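Local coordinates for protein pantothenate kinase (PDB 3TQC) that catalyses the ATP-dependent phosphorylation of pantothenate to 4'-phosphopantothenate, the first step of coenzyme A biosynthesis, at residues B[166-171]-B[224-229]. Numbering follows the deposited sequence.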
ATOM      1  N   ALA B 166       0.110  16.061  -4.944  1.00 18.66           N
ATOM      2  CA  ALA B 166       0.622  17.389  -4.657  1.00 19.29           C
ATOM      3  C   ALA B 166       1.023  17.508  -3.183  1.00 18.50           C
ATOM      4  O   ALA B 166       2.063  18.078  -2.851  1.00 18.09           O
ATOM      5  CB  ALA B 166      -0.395  18.426  -5.021  1.00 20.41           C
ATOM      6  N   ILE B 167       0.211  16.951  -2.296  1.00 17.50           N
ATOM      7  CA  ILE B 167       0.510  17.041  -0.871  1.00 16.94           C
ATOM      8  C   ILE B 167       1.799  16.281  -0.573  1.00 16.54           C
ATOM      9  O   ILE B 167       2.667  16.778   0.126  1.00 16.19           O
ATOM     10  CB  ILE B 167      -0.666  16.568  -0.014  1.00 16.28           C
ATOM     11  CG1 ILE B 167      -1.826  17.564  -0.155  1.00 17.49           C
ATOM     12  CG2 ILE B 167      -0.270  16.466   1.460  1.00 14.56           C
ATOM     13  CD1 ILE B 167      -3.111  17.105   0.470  1.00 15.05           C
ATOM     14  N   LYS B 168       1.936  15.105  -1.165  1.00 16.50           N
ATOM     15  CA  LYS B 168       3.066  14.234  -0.918  1.00 16.41           C
ATOM     16  C   LYS B 168       4.272  14.647  -1.721  1.00 17.27           C
ATOM     17  O   LYS B 168       5.334  14.031  -1.601  1.00 17.48           O
ATOM     18  CB  LYS B 168       2.694  12.780  -1.218  1.00 16.29           C
ATOM     19  CG  LYS B 168       1.938  12.103  -0.062  1.00 15.90           C
ATOM     20  CD  LYS B 168       2.795  12.026   1.198  1.00 15.51           C
ATOM     21  CE  LYS B 168       2.326  10.935   2.137  1.00 14.21           C
ATOM     22  NZ  LYS B 168       3.173  10.858   3.341  1.00 12.75           N
ATOM     23  N   SER B 169       4.108  15.688  -2.532  1.00 18.28           N
ATOM     24  CA  SER B 169       5.211  16.319  -3.221  1.00 19.14           C
ATOM     25  C   SER B 169       5.719  17.557  -2.470  1.00 20.52           C
ATOM     26  O   SER B 169       6.715  18.130  -2.848  1.00 21.88           O
ATOM     27  CB  SER B 169       4.790  16.704  -4.621  1.00 19.79           C
ATOM     28  OG  SER B 169       4.377  15.576  -5.333  1.00 17.79           O
ATOM     29  N   GLY B 170       5.039  17.962  -1.404  1.00 21.06           N
ATOM     30  CA  GLY B 170       5.468  19.115  -0.614  1.00 22.22           C
ATOM     31  C   GLY B 170       4.863  20.426  -1.066  1.00 23.55           C
ATOM     32  O   GLY B 170       5.241  21.488  -0.550  1.00 24.78           O
ATOM     33  N   GLN B 171       3.916  20.353  -2.005  1.00 23.33           N
ATOM     34  CA  GLN B 171       3.278  21.534  -2.581  1.00 25.01           C
ATOM     35  C   GLN B 171       2.504  22.340  -1.540  1.00 24.54           C
ATOM     36  O   GLN B 171       1.817  21.792  -0.698  1.00 22.83           O
ATOM     37  CB  GLN B 171       2.327  21.125  -3.705  1.00 25.60           C
ATOM     38  CG  GLN B 171       1.641  22.279  -4.455  1.00 29.89           C
ATOM     39  CD  GLN B 171       0.898  21.786  -5.716  1.00 34.33           C
ATOM     40  OE1 GLN B 171       1.301  20.794  -6.347  1.00 35.97           O
ATOM     41  NE2 GLN B 171      -0.195  22.465  -6.070  1.00 35.71           N
ATOM     42  N   SER B 224      -4.097   4.723  -1.636  1.00 20.25           N
ATOM     43  CA  SER B 224      -3.234   4.169  -0.597  1.00 20.30           C
ATOM     44  C   SER B 224      -1.732   4.393  -0.838  1.00 20.85           C
ATOM     45  O   SER B 224      -0.933   4.379   0.109  1.00 21.10           O
ATOM     46  CB  SER B 224      -3.511   2.676  -0.416  1.00 20.52           C
ATOM     47  OG  SER B 224      -3.052   1.942  -1.531  1.00 20.36           O
ATOM     48  N   ASP B 225      -1.340   4.641  -2.081  1.00 20.99           N
ATOM     49  CA  ASP B 225       0.059   4.949  -2.342  1.00 21.46           C
ATOM     50  C   ASP B 225       0.451   6.348  -1.864  1.00 21.11           C
ATOM     51  O   ASP B 225       1.641   6.670  -1.806  1.00 21.05           O
ATOM     52  CB  ASP B 225       0.390   4.753  -3.815  1.00 22.59           C
ATOM     53  CG  ASP B 225       0.198   3.305  -4.265  1.00 24.02           C
ATOM     54  OD1 ASP B 225      -0.471   3.073  -5.282  1.00 27.20           O
ATOM     55  OD2 ASP B 225       0.708   2.395  -3.596  1.00 26.41           O
ATOM     56  N   PHE B 226      -0.537   7.151  -1.465  1.00 20.46           N
ATOM     57  CA  PHE B 226      -0.283   8.488  -0.946  1.00 20.17           C
ATOM     58  C   PHE B 226      -0.565   8.646   0.525  1.00 20.16           C
ATOM     59  O   PHE B 226      -0.447   9.758   1.076  1.00 21.98           O
ATOM     60  CB  PHE B 226      -1.072   9.506  -1.734  1.00 20.38           C
ATOM     61  CG  PHE B 226      -0.630   9.611  -3.128  1.00 19.93           C
ATOM     62  CD1 PHE B 226      -1.366   9.047  -4.143  1.00 20.38           C
ATOM     63  CD2 PHE B 226       0.567  10.228  -3.427  1.00 18.98           C
ATOM     64  CE1 PHE B 226      -0.934   9.130  -5.448  1.00 20.64           C
ATOM     65  CE2 PHE B 226       1.011  10.307  -4.713  1.00 19.60           C
ATOM     66  CZ  PHE B 226       0.254   9.759  -5.736  1.00 21.31           C
ATOM     67  N   PHE B 227      -0.897   7.562   1.197  1.00 19.70           N
ATOM     68  CA  PHE B 227      -1.022   7.639   2.637  1.00 19.20           C
ATOM     69  C   PHE B 227      -0.149   6.634   3.351  1.00 19.50           C
ATOM     70  O   PHE B 227       0.362   5.687   2.759  1.00 20.13           O
ATOM     71  CB  PHE B 227      -2.502   7.633   3.103  1.00 19.23           C
ATOM     72  CG  PHE B 227      -3.275   6.374   2.826  1.00 18.31           C
ATOM     73  CD1 PHE B 227      -2.849   5.137   3.293  1.00 21.70           C
ATOM     74  CD2 PHE B 227      -4.494   6.443   2.179  1.00 20.41           C
ATOM     75  CE1 PHE B 227      -3.623   3.968   3.088  1.00 21.35           C
ATOM     76  CE2 PHE B 227      -5.264   5.289   1.948  1.00 21.65           C
ATOM     77  CZ  PHE B 227      -4.827   4.054   2.410  1.00 21.01           C
ATOM     78  N   ASP B 228       0.023   6.874   4.642  1.00 19.77           N
ATOM     79  CA  ASP B 228       0.978   6.147   5.453  1.00 20.09           C
ATOM     80  C   ASP B 228       0.341   5.108   6.375  1.00 19.89           C
ATOM     81  O   ASP B 228       0.972   4.132   6.770  1.00 20.34           O
ATOM     82  CB  ASP B 228       1.736   7.180   6.280  1.00 20.54           C
ATOM     83  CG  ASP B 228       2.460   8.165   5.409  1.00 20.72           C
ATOM     84  OD1 ASP B 228       3.569   7.800   4.974  1.00 23.51           O
ATOM     85  OD2 ASP B 228       1.926   9.269   5.139  1.00 18.25           O
ATOM     86  N   PHE B 229      -0.916   5.333   6.712  1.00 19.95           N
ATOM     87  CA  PHE B 229      -1.608   4.545   7.706  1.00 19.61           C
ATOM     88  C   PHE B 229      -3.084   4.660   7.404  1.00 19.53           C
ATOM     89  O   PHE B 229      -3.544   5.719   6.993  1.00 20.02           O
ATOM     90  CB  PHE B 229      -1.317   5.136   9.070  1.00 19.87           C
ATOM     91  CG  PHE B 229      -1.734   4.274  10.215  1.00 20.01           C
ATOM     92  CD1 PHE B 229      -0.804   3.511  10.895  1.00 21.57           C
ATOM     93  CD2 PHE B 229      -3.049   4.258  10.644  1.00 20.01           C
ATOM     94  CE1 PHE B 229      -1.196   2.710  11.979  1.00 22.11           C
ATOM     95  CE2 PHE B 229      -3.445   3.470  11.710  1.00 19.72           C
ATOM     96  CZ  PHE B 229      -2.526   2.698  12.376  1.00 21.16           C
TER
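Lys168 reaches out from the last turn of helix 157-168, passes the side chain and carbonyl of Phe226, and ends in a salt bridge with Asp228. Lys168 NZ lies 2.7 Å from Asp228 OD2 and donates to the syn lone pair of that oxygen, while Asp228 OD1 stays farther off at 3.5 Å from the same nitrogen; lysine and aspartate extend to meet each other from facing sides. The lysine starts with CG beside its backbone N (chi1 -82°), bends at chi2 (-63°), and then runs nearly straight to the ammonium group. Along the way Lys168 CE comes to 3.2 Å from Phe226 O, and Lys168 CG to 3.5 Å from it. Nearer the helix, Lys168 CB meets the edge of the Phe226 ring, close to its plane, 4.0 Å from Phe226 CD2. The same ring packs on Leu161, Leu164 and Asn165 of the helix. The buried ammonium group has a second acceptor in Pro92 O, and Asp228 OD2 also accepts from the backbone N of Ile94, so the ion pair is tied to Pro92, just ahead of strand 93-99, and to Ile94 within it. At Gly170, whose positive phi (91°) belongs to a Schellman motif, the chain leaves the helix. The contact thus joins the C-terminal end of helix 157-168 to the loop entering strand 229-234, which runs parallel to strand 93-99 in the central sheet of this P-loop kinase fold.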